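Local coordinates for protein chorismate synthase (Aquifex aeolicus, PDB 1Q1L) that probably catalyses, with reduced FMN, the loss of phosphate from 5-enolpyruvylshikimate-3-phosphate that yields chorismate, the branch-point precursor of the aromatic amino acids, at residues 154-159 with 370-375; 161-166 with 233-238; 7-12 with 27-32; 240-245 with 310-315. All blocks are in the same frame, centred on the assembly; numbering follows the deposited sequence.

Contact 1: 154-159 with 370-375; sequences KFLSEF and VLADAL
Leu-156 presses one methyl onto the backbone of helix 356-379, its CD2 lying 3.8 Å from Ala-372 CA, where the two backbones also come nearest (Leu-156 CA to Ala-372 CA 6.2 Å). Its other methyl, CD1, meets Leu-371 CB at 4.0 Å, where the two leucine side chains cross at about a right angle. Beside it, Phe-155 has CG anti to the backbone N (chi1 171°), which brings CD2 of the ring to 3.8 Å from Ala-372 CB. Three side chains of 154-159 converge on Leu-375. Its CD2 methyl sits over one face of the Phe-159 ring, 4.0 Å from the centroid and 18° off the normal, a CH-pi contact, while Leu-156 CD2 touches the same methyl at 4.1 Å and Phe-155 CE2 lies 4.3 Å from Leu-375 CD2. Phe-159 also sets CE1 over a face of the Phe-155 ring, a contact within the segment. No hydrogen bond crosses this apolar interface. The looser side is polar: Ser-157 is exposed and bonds back to Lys-154 O, and Lys-154 NZ reaches Glu-39 in a salt bridge. Ile-161 touches Leu-156, and Met-384 of helix 384-399 covers both phenylalanines. With one antiparallel sheet packed on each side of these helices, the pairing belongs to the helical layer of the beta-alpha-beta sandwich of chorismate synthase.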
loop_
_atom_site.group_PDB
_atom_site.type_symbol
_atom_site.label_atom_id
_atom_site.label_comp_id
_atom_site.label_asym_id
_atom_site.label_seq_id
_atom_site.Cartn_x
_atom_site.Cartn_y
_atom_site.Cartn_z
ATOM N N LYS A 154 9.067 -12.015 -19.442
ATOM C CA LYS A 154 10.445 -11.881 -19.907
ATOM C C LYS A 154 11.370 -11.904 -18.696
ATOM O O LYS A 154 12.398 -12.585 -18.689
ATOM C CB LYS A 154 10.634 -10.578 -20.687
ATOM C CG LYS A 154 12.030 -10.433 -21.288
ATOM C CD LYS A 154 12.377 -11.647 -22.159
ATOM C CE LYS A 154 13.838 -11.630 -22.604
ATOM N NZ LYS A 154 14.153 -10.449 -23.455
ATOM N N PHE A 155 10.996 -11.159 -17.664
ATOM C CA PHE A 155 11.784 -11.112 -16.437
ATOM C C PHE A 155 11.961 -12.517 -15.838
ATOM O O PHE A 155 13.072 -12.925 -15.497
ATOM C CB PHE A 155 11.101 -10.194 -15.413
ATOM C CG PHE A 155 11.722 -10.248 -14.045
ATOM C CD1 PHE A 155 13.002 -9.741 -13.822
ATOM C CD2 PHE A 155 11.042 -10.848 -12.987
ATOM C CE1 PHE A 155 13.594 -9.834 -12.561
ATOM C CE2 PHE A 155 11.624 -10.945 -11.726
ATOM C CZ PHE A 155 12.904 -10.438 -11.511
ATOM N N LEU A 156 10.860 -13.251 -15.727
ATOM C CA LEU A 156 10.871 -14.598 -15.155
ATOM C C LEU A 156 11.685 -15.610 -15.948
ATOM O O LEU A 156 12.311 -16.505 -15.375
ATOM C CB LEU A 156 9.445 -15.131 -15.026
ATOM C CG LEU A 156 8.543 -14.528 -13.956
ATOM C CD1 LEU A 156 7.142 -15.111 -14.095
ATOM C CD2 LEU A 156 9.115 -14.817 -12.577
ATOM N N SER A 157 11.655 -15.482 -17.271
ATOM C CA SER A 157 12.393 -16.398 -18.126
ATOM C C SER A 157 13.895 -16.300 -17.897
ATOM O O SER A 157 14.624 -17.254 -18.164
ATOM C CB SER A 157 12.064 -16.129 -19.599
ATOM O OG SER A 157 12.406 -14.808 -19.966
ATOM N N GLU A 158 14.364 -15.157 -17.402
ATOM C CA GLU A 158 15.791 -14.978 -17.147
ATOM C C GLU A 158 16.238 -15.922 -16.041
ATOM O O GLU A 158 17.435 -16.193 -15.885
ATOM C CB GLU A 158 16.099 -13.536 -16.719
ATOM C CG GLU A 158 15.811 -12.473 -17.766
ATOM C CD GLU A 158 16.673 -12.613 -19.007
ATOM O OE1 GLU A 158 17.892 -12.856 -18.868
ATOM O OE2 GLU A 158 16.134 -12.468 -20.122
ATOM N N PHE A 159 15.281 -16.409 -15.258
ATOM C CA PHE A 159 15.602 -17.327 -14.174
ATOM C C PHE A 159 15.170 -18.738 -14.553
ATOM O O PHE A 159 15.167 -19.636 -13.721
ATOM C CB PHE A 159 14.899 -16.905 -12.883
ATOM C CG PHE A 159 15.158 -15.479 -12.494
ATOM C CD1 PHE A 159 14.375 -14.453 -13.005
ATOM C CD2 PHE A 159 16.220 -15.158 -11.652
ATOM C CE1 PHE A 159 14.645 -13.121 -12.687
ATOM C CE2 PHE A 159 16.500 -13.834 -11.328
ATOM C CZ PHE A 159 15.709 -12.812 -11.848
ATOM N N VAL A 370 2.121 -11.973 -10.610
ATOM C CA VAL A 370 2.177 -12.397 -9.218
ATOM C C VAL A 370 3.520 -13.032 -8.899
ATOM O O VAL A 370 4.141 -12.725 -7.877
ATOM C CB VAL A 370 1.043 -13.412 -8.899
ATOM C CG1 VAL A 370 1.174 -13.928 -7.465
ATOM C CG2 VAL A 370 -0.305 -12.740 -9.068
ATOM N N LEU A 371 3.985 -13.906 -9.787
ATOM C CA LEU A 371 5.245 -14.588 -9.555
ATOM C C LEU A 371 6.447 -13.670 -9.652
ATOM O O LEU A 371 7.383 -13.803 -8.860
ATOM C CB LEU A 371 5.397 -15.770 -10.513
ATOM C CG LEU A 371 4.341 -16.870 -10.307
ATOM C CD1 LEU A 371 4.671 -18.071 -11.183
ATOM C CD2 LEU A 371 4.318 -17.300 -8.841
ATOM N N ALA A 372 6.433 -12.749 -10.614
ATOM C CA ALA A 372 7.542 -11.811 -10.769
ATOM C C ALA A 372 7.597 -10.956 -9.510
ATOM O O ALA A 372 8.671 -10.685 -8.969
ATOM C CB ALA A 372 7.333 -10.924 -12.008
ATOM N N ASP A 373 6.426 -10.531 -9.052
ATOM C CA ASP A 373 6.319 -9.722 -7.845
ATOM C C ASP A 373 6.884 -10.484 -6.637
ATOM O O ASP A 373 7.710 -9.960 -5.879
ATOM C CB ASP A 373 4.854 -9.369 -7.591
ATOM C CG ASP A 373 4.672 -8.482 -6.374
ATOM O OD1 ASP A 373 5.250 -7.377 -6.367
ATOM O OD2 ASP A 373 3.957 -8.888 -5.430
ATOM N N ALA A 374 6.437 -11.724 -6.470
ATOM C CA ALA A 374 6.876 -12.563 -5.356
ATOM C C ALA A 374 8.363 -12.904 -5.430
ATOM O O ALA A 374 9.008 -13.085 -4.405
ATOM C CB ALA A 374 6.058 -13.850 -5.320
ATOM N N LEU A 375 8.902 -13.010 -6.640
ATOM C CA LEU A 375 10.309 -13.329 -6.782
ATOM C C LEU A 375 11.137 -12.105 -6.388
ATOM O O LEU A 375 12.122 -12.223 -5.665
ATOM C CB LEU A 375 10.622 -13.754 -8.217
ATOM C CG LEU A 375 12.042 -14.288 -8.436
ATOM C CD1 LEU A 375 12.321 -15.436 -7.479
ATOM C CD2 LEU A 375 12.203 -14.740 -9.880
#

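Contact 2: 161-166 with 233-238; sequences IKIGSF and VFALNV
Gly-164 and Phe-234 face each other as an antiparallel hydrogen-bonded pair, and the two strands run with their directions 159° apart. Both backbone bonds of the pair are well formed: Phe-234 N to Gly-164 O measures 2.8 Å at a nearly straight 173°, and Gly-164 N to Phe-234 O 2.9 Å. Lys-162 and Leu-236 form a second hydrogen-bonded pair. Between these rungs, CA-H...O contacts such as Ile-163 CA to Phe-234 O (3.2 Å) fill in the ladder.

The main aromatic interaction sets a ring over backbone. Phe-234 has CG wedged between its backbone N and carbonyl carbon (chi1 67°), which folds the ring across the neighbouring strand and over Gly-164, whose CA stands 3.9 Å from the ring centroid. A CB on Gly-164 would collide with Phe-234 CZ. Phe-166 crosses Phe-234 at about a right angle, the two CE2 atoms 4.0 Å apart.

Aliphatic contacts occupy the opposite face, where Ile-163 CG1 meets Ala-235 CB at 3.8 Å. Beyond the last rung, Ile-161 CG2 touches Val-238 CG2 at 4.1 Å. Among polar groups, Ser-165 OG bonds to Glu-364 of helix 356-379. That helix covers the Ile-163 face and helix 187-197 covers the Phe-234 ring, as expected for interior strands of an antiparallel sheet layered between helices, here with a cross-strand aromatic-glycine pair.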
loop_
_atom_site.group_PDB
_atom_site.type_symbol
_atom_site.label_atom_id
_atom_site.label_comp_id
_atom_site.label_asym_id
_atom_site.label_seq_id
_atom_site.Cartn_x
_atom_site.Cartn_y
_atom_site.Cartn_z
ATOM N N ILE A 161 12.209 -19.585 -15.404
ATOM C CA ILE A 161 10.815 -19.785 -15.012
ATOM C C ILE A 161 9.907 -19.630 -16.233
ATOM O O ILE A 161 9.876 -18.584 -16.882
ATOM C CB ILE A 161 10.413 -18.798 -13.879
ATOM C CG1 ILE A 161 11.151 -19.180 -12.584
ATOM C CG2 ILE A 161 8.903 -18.806 -13.673
ATOM C CD1 ILE A 161 10.986 -18.194 -11.438
ATOM N N LYS A 162 9.176 -20.695 -16.544
ATOM C CA LYS A 162 8.236 -20.707 -17.748
ATOM C C LYS A 162 6.666 -20.751 -17.300
ATOM O O LYS A 162 6.245 -21.561 -16.358
ATOM C CB LYS A 162 8.605 -22.029 -18.778
ATOM C CG LYS A 162 10.364 -22.112 -19.297
ATOM C CD LYS A 162 10.746 -23.676 -20.201
ATOM C CE LYS A 162 12.560 -23.884 -20.477
ATOM N NZ LYS A 162 13.469 -23.812 -19.025
ATOM N N ILE A 163 5.862 -19.926 -17.956
ATOM C CA ILE A 163 4.450 -19.868 -17.666
ATOM C C ILE A 163 3.706 -20.276 -18.927
ATOM O O ILE A 163 4.094 -19.907 -20.034
ATOM C CB ILE A 163 4.059 -18.452 -17.200
ATOM C CG1 ILE A 163 4.675 -18.214 -15.810
ATOM C CG2 ILE A 163 2.562 -18.296 -17.205
ATOM C CD1 ILE A 163 4.254 -16.947 -15.136
ATOM N N GLY A 164 2.656 -21.070 -18.760
ATOM C CA GLY A 164 1.887 -21.511 -19.903
ATOM C C GLY A 164 0.504 -21.889 -19.453
ATOM O O GLY A 164 0.206 -21.814 -18.260
ATOM N N SER A 165 -0.336 -22.310 -20.397
ATOM C CA SER A 165 -1.701 -22.694 -20.076
ATOM C C SER A 165 -2.362 -23.429 -21.238
ATOM O O SER A 165 -1.770 -23.615 -22.300
ATOM C CB SER A 165 -2.530 -21.454 -19.742
ATOM O OG SER A 165 -2.681 -20.629 -20.885
ATOM N N PHE A 166 -3.601 -23.841 -21.019
ATOM C CA PHE A 166 -4.366 -24.544 -22.042
ATOM C C PHE A 166 -5.787 -24.734 -21.556
ATOM O O PHE A 166 -6.028 -24.841 -20.354
ATOM C CB PHE A 166 -3.714 -25.898 -22.365
ATOM C CG PHE A 166 -3.350 -26.701 -21.154
ATOM C CD1 PHE A 166 -4.316 -27.423 -20.463
ATOM C CD2 PHE A 166 -2.044 -26.703 -20.679
ATOM C CE1 PHE A 166 -3.982 -28.134 -19.311
ATOM C CE2 PHE A 166 -1.702 -27.407 -19.529
ATOM C CZ PHE A 166 -2.671 -28.122 -18.847
ATOM N N VAL A 233 -3.545 -22.878 -15.733
ATOM C CA VAL A 233 -2.360 -22.065 -15.959
ATOM C C VAL A 233 -1.282 -22.642 -15.074
ATOM O O VAL A 233 -1.550 -23.009 -13.934
ATOM C CB VAL A 233 -2.591 -20.591 -15.539
ATOM C CG1 VAL A 233 -1.409 -19.730 -15.983
ATOM C CG2 VAL A 233 -3.875 -20.084 -16.131
ATOM N N PHE A 234 -0.064 -22.727 -15.586
ATOM C CA PHE A 234 1.020 -23.275 -14.794
ATOM C C PHE A 234 2.279 -22.445 -14.943
ATOM O O PHE A 234 2.423 -21.665 -15.891
ATOM C CB PHE A 234 1.311 -24.717 -15.228
ATOM C CG PHE A 234 1.872 -24.826 -16.619
ATOM C CD1 PHE A 234 3.231 -24.667 -16.847
ATOM C CD2 PHE A 234 1.032 -25.037 -17.707
ATOM C CE1 PHE A 234 3.748 -24.714 -18.144
ATOM C CE2 PHE A 234 1.537 -25.084 -18.996
ATOM C CZ PHE A 234 2.900 -24.924 -19.216
ATOM N N ALA A 235 3.186 -22.621 -13.990
ATOM C CA ALA A 235 4.478 -21.954 -13.995
ATOM C C ALA A 235 5.470 -23.031 -13.591
ATOM O O ALA A 235 5.264 -23.724 -12.591
ATOM C CB ALA A 235 4.499 -20.806 -12.990
ATOM N N LEU A 236 6.535 -23.180 -14.374
ATOM C CA LEU A 236 7.550 -24.191 -14.108
ATOM C C LEU A 236 8.855 -23.603 -13.584
ATOM O O LEU A 236 9.214 -22.469 -13.904
ATOM C CB LEU A 236 7.848 -24.984 -15.385
ATOM C CG LEU A 236 6.657 -25.647 -16.082
ATOM C CD1 LEU A 236 7.124 -26.397 -17.314
ATOM C CD2 LEU A 236 5.969 -26.590 -15.111
ATOM N N ASN A 237 9.551 -24.399 -12.773
ATOM C CA ASN A 237 10.840 -24.033 -12.192
ATOM C C ASN A 237 10.805 -22.903 -11.175
ATOM O O ASN A 237 11.773 -22.152 -11.035
ATOM C CB ASN A 237 11.836 -23.696 -13.302
ATOM C CG ASN A 237 12.038 -24.852 -14.264
ATOM O OD1 ASN A 237 12.278 -25.979 -13.842
ATOM N ND2 ASN A 237 11.940 -24.575 -15.563
ATOM N N VAL A 238 9.691 -22.777 -10.465
ATOM C CA VAL A 238 9.573 -21.755 -9.443
ATOM C C VAL A 238 10.184 -22.371 -8.190
ATOM O O VAL A 238 9.783 -23.451 -7.759
ATOM C CB VAL A 238 8.098 -21.389 -9.179
ATOM C CG1 VAL A 238 7.997 -20.384 -8.034
ATOM C CG2 VAL A 238 7.477 -20.810 -10.443
#

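Contact 3: 7-12 with 27-32; sequences RYLRFL and EGIPAN
Arg-10 lies alongside Glu-27, both side chains pointing the same way from an antiparallel hydrogen-bonded pair. The glutamate chain is extended, whereas the arginine bends at chi3 (75°), which brings NH1 to 2.7 Å from Glu-27 OE1. This salt bridge uses the syn lone pair of OE1, but it is not flat: the oxygen is tilted 25° from the guanidinium plane, and the two charged planes stand 50° apart. Underneath, Glu-27 N bonds to Arg-10 O at 2.7 Å and Arg-10 N to Glu-27 O at 3.0 Å, closing the open end of the hairpin formed by strands 10-14 and 21-27.

Next to the pair, Leu-9 CD2 packs 3.5 Å from Gly-28 C, where a CB on the glycine would collide with it. Tyr-8 offers its ring edge, CE2 being 3.4 Å from Gly-28 O in the ring plane, and its OH bonds to Gly-381 O. Arg-10 NH2 also forms a salt bridge with Asp-249 of a neighbouring subunit. A methionine in place of Arg-10 would probably leave both Glu-27 and that Asp-249 without their positive mate. One guanidinium thus serves two carboxylates, so the chemistry couples the hairpin end to the tetramer interface.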
loop_
_atom_site.group_PDB
_atom_site.type_symbol
_atom_site.label_atom_id
_atom_site.label_comp_id
_atom_site.label_asym_id
_atom_site.label_seq_id
_atom_site.Cartn_x
_atom_site.Cartn_y
_atom_site.Cartn_z
ATOM N N ARG A 7 3.461 -6.721 -3.667
ATOM C CA ARG A 7 4.388 -6.364 -2.597
ATOM C C ARG A 7 5.596 -5.569 -3.098
ATOM O O ARG A 7 6.094 -4.684 -2.400
ATOM C CB ARG A 7 4.901 -7.626 -1.889
ATOM C CG ARG A 7 3.841 -8.626 -1.428
ATOM C CD ARG A 7 3.070 -8.161 -0.203
ATOM N NE ARG A 7 1.974 -7.258 -0.543
ATOM C CZ ARG A 7 1.119 -6.755 0.342
ATOM N NH1 ARG A 7 1.234 -7.065 1.628
ATOM N NH2 ARG A 7 0.148 -5.944 -0.059
ATOM N N TYR A 8 6.064 -5.888 -4.302
ATOM C CA TYR A 8 7.238 -5.232 -4.868
ATOM C C TYR A 8 6.969 -4.413 -6.132
ATOM O O TYR A 8 7.327 -3.235 -6.200
ATOM C CB TYR A 8 8.304 -6.284 -5.170
ATOM C CG TYR A 8 9.658 -5.712 -5.508
ATOM C CD1 TYR A 8 10.606 -5.478 -4.509
ATOM C CD2 TYR A 8 9.999 -5.411 -6.827
ATOM C CE1 TYR A 8 11.863 -4.961 -4.817
ATOM C CE2 TYR A 8 11.249 -4.893 -7.147
ATOM C CZ TYR A 8 12.178 -4.673 -6.140
ATOM O OH TYR A 8 13.421 -4.178 -6.463
ATOM N N LEU A 9 6.368 -5.042 -7.139
ATOM C CA LEU A 9 6.065 -4.357 -8.388
ATOM C C LEU A 9 4.860 -3.454 -8.203
ATOM O O LEU A 9 4.095 -3.613 -7.249
ATOM C CB LEU A 9 5.754 -5.358 -9.501
ATOM C CG LEU A 9 6.873 -6.272 -9.993
ATOM C CD1 LEU A 9 6.285 -7.253 -10.989
ATOM C CD2 LEU A 9 7.995 -5.447 -10.618
ATOM N N ARG A 10 4.701 -2.505 -9.118
ATOM C CA ARG A 10 3.578 -1.577 -9.072
ATOM C C ARG A 10 3.206 -1.301 -10.518
ATOM O O ARG A 10 4.079 -1.180 -11.380
ATOM C CB ARG A 10 3.976 -0.239 -8.433
ATOM C CG ARG A 10 4.942 -0.324 -7.270
ATOM C CD ARG A 10 5.606 1.034 -7.024
ATOM N NE ARG A 10 4.708 1.988 -6.386
ATOM C CZ ARG A 10 5.041 3.238 -6.065
ATOM N NH1 ARG A 10 6.254 3.705 -6.327
ATOM N NH2 ARG A 10 4.164 4.014 -5.446
ATOM N N PHE A 11 1.915 -1.218 -10.793
ATOM C CA PHE A 11 1.496 -0.902 -12.136
ATOM C C PHE A 11 0.078 -0.386 -12.137
ATOM O O PHE A 11 -0.694 -0.652 -11.221
ATOM C CB PHE A 11 1.673 -2.122 -13.071
ATOM C CG PHE A 11 0.567 -3.150 -12.994
ATOM C CD1 PHE A 11 -0.595 -2.998 -13.738
ATOM C CD2 PHE A 11 0.716 -4.294 -12.216
ATOM C CE1 PHE A 11 -1.600 -3.972 -13.713
ATOM C CE2 PHE A 11 -0.279 -5.276 -12.182
ATOM C CZ PHE A 11 -1.439 -5.116 -12.934
ATOM N N LEU A 12 -0.237 0.411 -13.147
ATOM C CA LEU A 12 -1.572 0.951 -13.312
ATOM C C LEU A 12 -1.878 0.853 -14.788
ATOM O O LEU A 12 -0.968 0.948 -15.612
ATOM C CB LEU A 12 -1.638 2.417 -12.884
ATOM C CG LEU A 12 -1.578 2.702 -11.387
ATOM C CD1 LEU A 12 -1.529 4.213 -11.166
ATOM C CD2 LEU A 12 -2.799 2.079 -10.695
ATOM N N GLU A 27 6.248 -0.413 -12.806
ATOM C CA GLU A 27 7.446 0.014 -12.103
ATOM C C GLU A 27 8.008 -1.088 -11.217
ATOM O O GLU A 27 7.258 -1.803 -10.555
ATOM C CB GLU A 27 7.134 1.237 -11.239
ATOM C CG GLU A 27 8.352 1.823 -10.556
ATOM C CD GLU A 27 8.002 2.949 -9.602
ATOM O OE1 GLU A 27 7.539 2.657 -8.482
ATOM O OE2 GLU A 27 8.185 4.128 -9.977
ATOM N N GLY A 28 9.328 -1.221 -11.196
ATOM C CA GLY A 28 9.941 -2.228 -10.350
ATOM C C GLY A 28 10.768 -3.283 -11.052
ATOM O O GLY A 28 11.529 -3.998 -10.392
ATOM N N ILE A 29 10.623 -3.414 -12.372
ATOM C CA ILE A 29 11.428 -4.404 -13.095
ATOM C C ILE A 29 12.870 -3.912 -13.059
ATOM O O ILE A 29 13.140 -2.762 -13.381
ATOM C CB ILE A 29 10.978 -4.558 -14.559
ATOM C CG1 ILE A 29 9.522 -5.036 -14.607
ATOM C CG2 ILE A 29 11.865 -5.581 -15.266
ATOM C CD1 ILE A 29 9.327 -6.471 -14.157
ATOM N N PRO A 30 13.815 -4.773 -12.657
ATOM C CA PRO A 30 15.219 -4.350 -12.592
ATOM C C PRO A 30 15.781 -3.836 -13.907
ATOM O O PRO A 30 15.246 -4.117 -14.985
ATOM C CB PRO A 30 15.942 -5.605 -12.116
ATOM C CG PRO A 30 14.879 -6.322 -11.314
ATOM C CD PRO A 30 13.665 -6.161 -12.188
ATOM N N ALA A 31 16.870 -3.083 -13.794
ATOM C CA ALA A 31 17.560 -2.519 -14.948
ATOM C C ALA A 31 18.402 -3.586 -15.635
ATOM O O ALA A 31 18.828 -4.555 -15.005
ATOM C CB ALA A 31 18.471 -1.370 -14.501
ATOM N N ASN A 32 18.639 -3.388 -16.930
ATOM C CA ASN A 32 19.461 -4.277 -17.739
ATOM C C ASN A 32 18.773 -5.552 -18.209
ATOM O O ASN A 32 19.435 -6.527 -18.561
ATOM C CB ASN A 32 20.763 -4.614 -16.993
ATOM C CG ASN A 32 21.619 -3.377 -16.721
ATOM O OD1 ASN A 32 22.551 -3.415 -15.917
ATOM N ND2 ASN A 32 21.306 -2.277 -17.398
#

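Contact 4: 240-245 with 310-315; sequences PGLGSH and GITNGM
Thr-312 and Leu-242 join two antiparallel segments, the irregular loop 240-245 being laid along the strand 311-312 of the small hairpin made with 307-308: Thr-312 N bonds to Leu-242 O at 3.0 Å in the carbonyl plane, and Gly-241 N to Thr-312 O at 3.3 Å from above the plane of the Thr-312 carbonyl. The loop turns on glycines, and a CB on Gly-243 would clash with Gly-310 O.

The Thr-312 side chain adds a third bond. Its OG1, placed between the backbone N and the carbonyl carbon (chi1 52°), takes the Leu-242 N-H at 2.9 Å and also bonds to Pro-239 O, while CG2 rests 3.9 Å from Leu-242 CB. Replacing Thr-312 by a valine would probably leave Leu-242 N and Pro-239 O, both within reach of this one hydroxyl, lacking that partner.

Pro-240 CG lies 3.8 Å from Gly-314 CA. Outside the pair, Ser-244 OG bonds to Tyr-125 OH of a neighbouring subunit, and Lys-124 there bonds to Gly-241 O. Ile-311 is held at both branches: CG2 abuts Gly-241 CA at 3.4 Å, and CD1 meets the edge of the His-245 ring, 3.6 Å from CD2.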
loop_
_atom_site.group_PDB
_atom_site.type_symbol
_atom_site.label_atom_id
_atom_site.label_comp_id
_atom_site.label_asym_id
_atom_site.label_seq_id
_atom_site.Cartn_x
_atom_site.Cartn_y
_atom_site.Cartn_z
ATOM N N PRO A 240 11.179 -22.964 -4.141
ATOM C CA PRO A 240 10.357 -23.001 -2.931
ATOM C C PRO A 240 10.682 -21.727 -2.170
ATOM O O PRO A 240 11.779 -21.200 -2.311
ATOM C CB PRO A 240 10.890 -24.221 -2.173
ATOM C CG PRO A 240 11.711 -24.969 -3.176
ATOM C CD PRO A 240 12.303 -23.903 -4.028
ATOM N N GLY A 241 9.749 -21.234 -1.368
ATOM C CA GLY A 241 10.041 -20.044 -0.591
ATOM C C GLY A 241 9.380 -18.743 -0.991
ATOM O O GLY A 241 9.510 -17.761 -0.267
ATOM N N LEU A 242 8.690 -18.713 -2.125
ATOM C CA LEU A 242 8.020 -17.489 -2.547
ATOM C C LEU A 242 6.687 -17.392 -1.823
ATOM O O LEU A 242 6.007 -18.403 -1.615
ATOM C CB LEU A 242 7.804 -17.474 -4.060
ATOM C CG LEU A 242 9.066 -17.575 -4.924
ATOM C CD1 LEU A 242 8.709 -17.166 -6.347
ATOM C CD2 LEU A 242 10.163 -16.657 -4.381
ATOM N N GLY A 243 6.306 -16.175 -1.448
ATOM C CA GLY A 243 5.076 -15.992 -0.707
ATOM C C GLY A 243 5.461 -16.266 0.730
ATOM O O GLY A 243 6.606 -16.624 0.990
ATOM N N SER A 244 4.534 -16.116 1.668
ATOM C CA SER A 244 4.866 -16.354 3.066
ATOM C C SER A 244 3.640 -16.679 3.895
ATOM O O SER A 244 2.532 -16.270 3.574
ATOM C CB SER A 244 5.568 -15.131 3.662
ATOM O OG SER A 244 5.878 -15.336 5.034
ATOM N N HIS A 245 3.858 -17.406 4.983
ATOM C CA HIS A 245 2.782 -17.813 5.876
ATOM C C HIS A 245 2.603 -16.864 7.059
ATOM O O HIS A 245 1.615 -16.960 7.777
ATOM C CB HIS A 245 3.098 -19.201 6.419
ATOM C CG HIS A 245 4.313 -19.226 7.294
ATOM N ND1 HIS A 245 4.249 -19.056 8.660
ATOM C CD2 HIS A 245 5.628 -19.309 6.987
ATOM C CE1 HIS A 245 5.473 -19.031 9.156
ATOM N NE2 HIS A 245 6.329 -19.181 8.162
ATOM N N GLY A 310 0.806 -21.460 2.110
ATOM C CA GLY A 310 1.054 -20.089 1.703
ATOM C C GLY A 310 2.381 -19.842 1.006
ATOM O O GLY A 310 2.645 -18.729 0.556
ATOM N N ILE A 311 3.207 -20.877 0.899
ATOM C CA ILE A 311 4.512 -20.745 0.258
ATOM C C ILE A 311 4.647 -21.709 -0.923
ATOM O O ILE A 311 4.066 -22.798 -0.899
ATOM C CB ILE A 311 5.637 -21.042 1.279
ATOM C CG1 ILE A 311 5.485 -20.138 2.508
ATOM C CG2 ILE A 311 6.986 -20.820 0.648
ATOM C CD1 ILE A 311 6.399 -20.525 3.665
ATOM N N THR A 312 5.409 -21.314 -1.949
ATOM C CA THR A 312 5.619 -22.185 -3.104
ATOM C C THR A 312 6.430 -23.423 -2.717
ATOM O O THR A 312 7.282 -23.365 -1.816
ATOM C CB THR A 312 6.344 -21.469 -4.263
ATOM O OG1 THR A 312 7.541 -20.846 -3.781
ATOM C CG2 THR A 312 5.428 -20.423 -4.891
ATOM N N ASN A 313 6.159 -24.513 -3.444
ATOM C CA ASN A 313 6.742 -25.852 -3.257
ATOM C C ASN A 313 8.015 -26.223 -3.996
ATOM O O ASN A 313 8.783 -27.070 -3.547
ATOM C CB ASN A 313 5.707 -26.914 -3.664
ATOM C CG ASN A 313 5.201 -27.687 -2.501
ATOM O OD1 ASN A 313 4.344 -28.560 -2.639
ATOM N ND2 ASN A 313 5.729 -27.376 -1.326
ATOM N N GLY A 314 8.209 -25.630 -5.158
ATOM C CA GLY A 314 9.349 -25.991 -5.960
ATOM C C GLY A 314 8.719 -26.840 -7.042
ATOM O O GLY A 314 9.294 -27.017 -8.106
HETATM N N MSE A 315 7.529 -27.372 -6.763
HETATM C CA MSE A 315 6.804 -28.168 -7.743
HETATM C C MSE A 315 6.122 -27.167 -8.674
HETATM O O MSE A 315 6.072 -25.969 -8.379
HETATM C CB MSE A 315 5.747 -29.055 -7.067
HETATM C CG MSE A 315 6.327 -30.189 -6.212
HETATM SE SE MSE A 315 7.520 -31.354 -7.224
HETATM C CE MSE A 315 6.182 -32.400 -8.153
#

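Overall arrangement
Contact 1 is the hub, touching each of the other three. Towards contact 2, with centres 11 Å apart, Leu-371 and Leu-156 of the helices pack on Ala-235 and Ile-163 of the sheet. Contact 3, also 11 Å away between centres, is tied on by Asp-373 OD1, 2.7 Å from both Tyr-8 N and Leu-9 N. Contact 4, its centre 14 Å from that of contact 1, meets it where Leu-242 packs on Leu-375. Contacts 2 and 3 do not touch, their nearest atoms being about 11 Å apart. Contact 2 comes nearest the predicted NADP(+) site, the side chains of Ser-165 and Arg-47 being about 10 Å apart, whereas contacts 3 and 4 both reach neighbouring subunits.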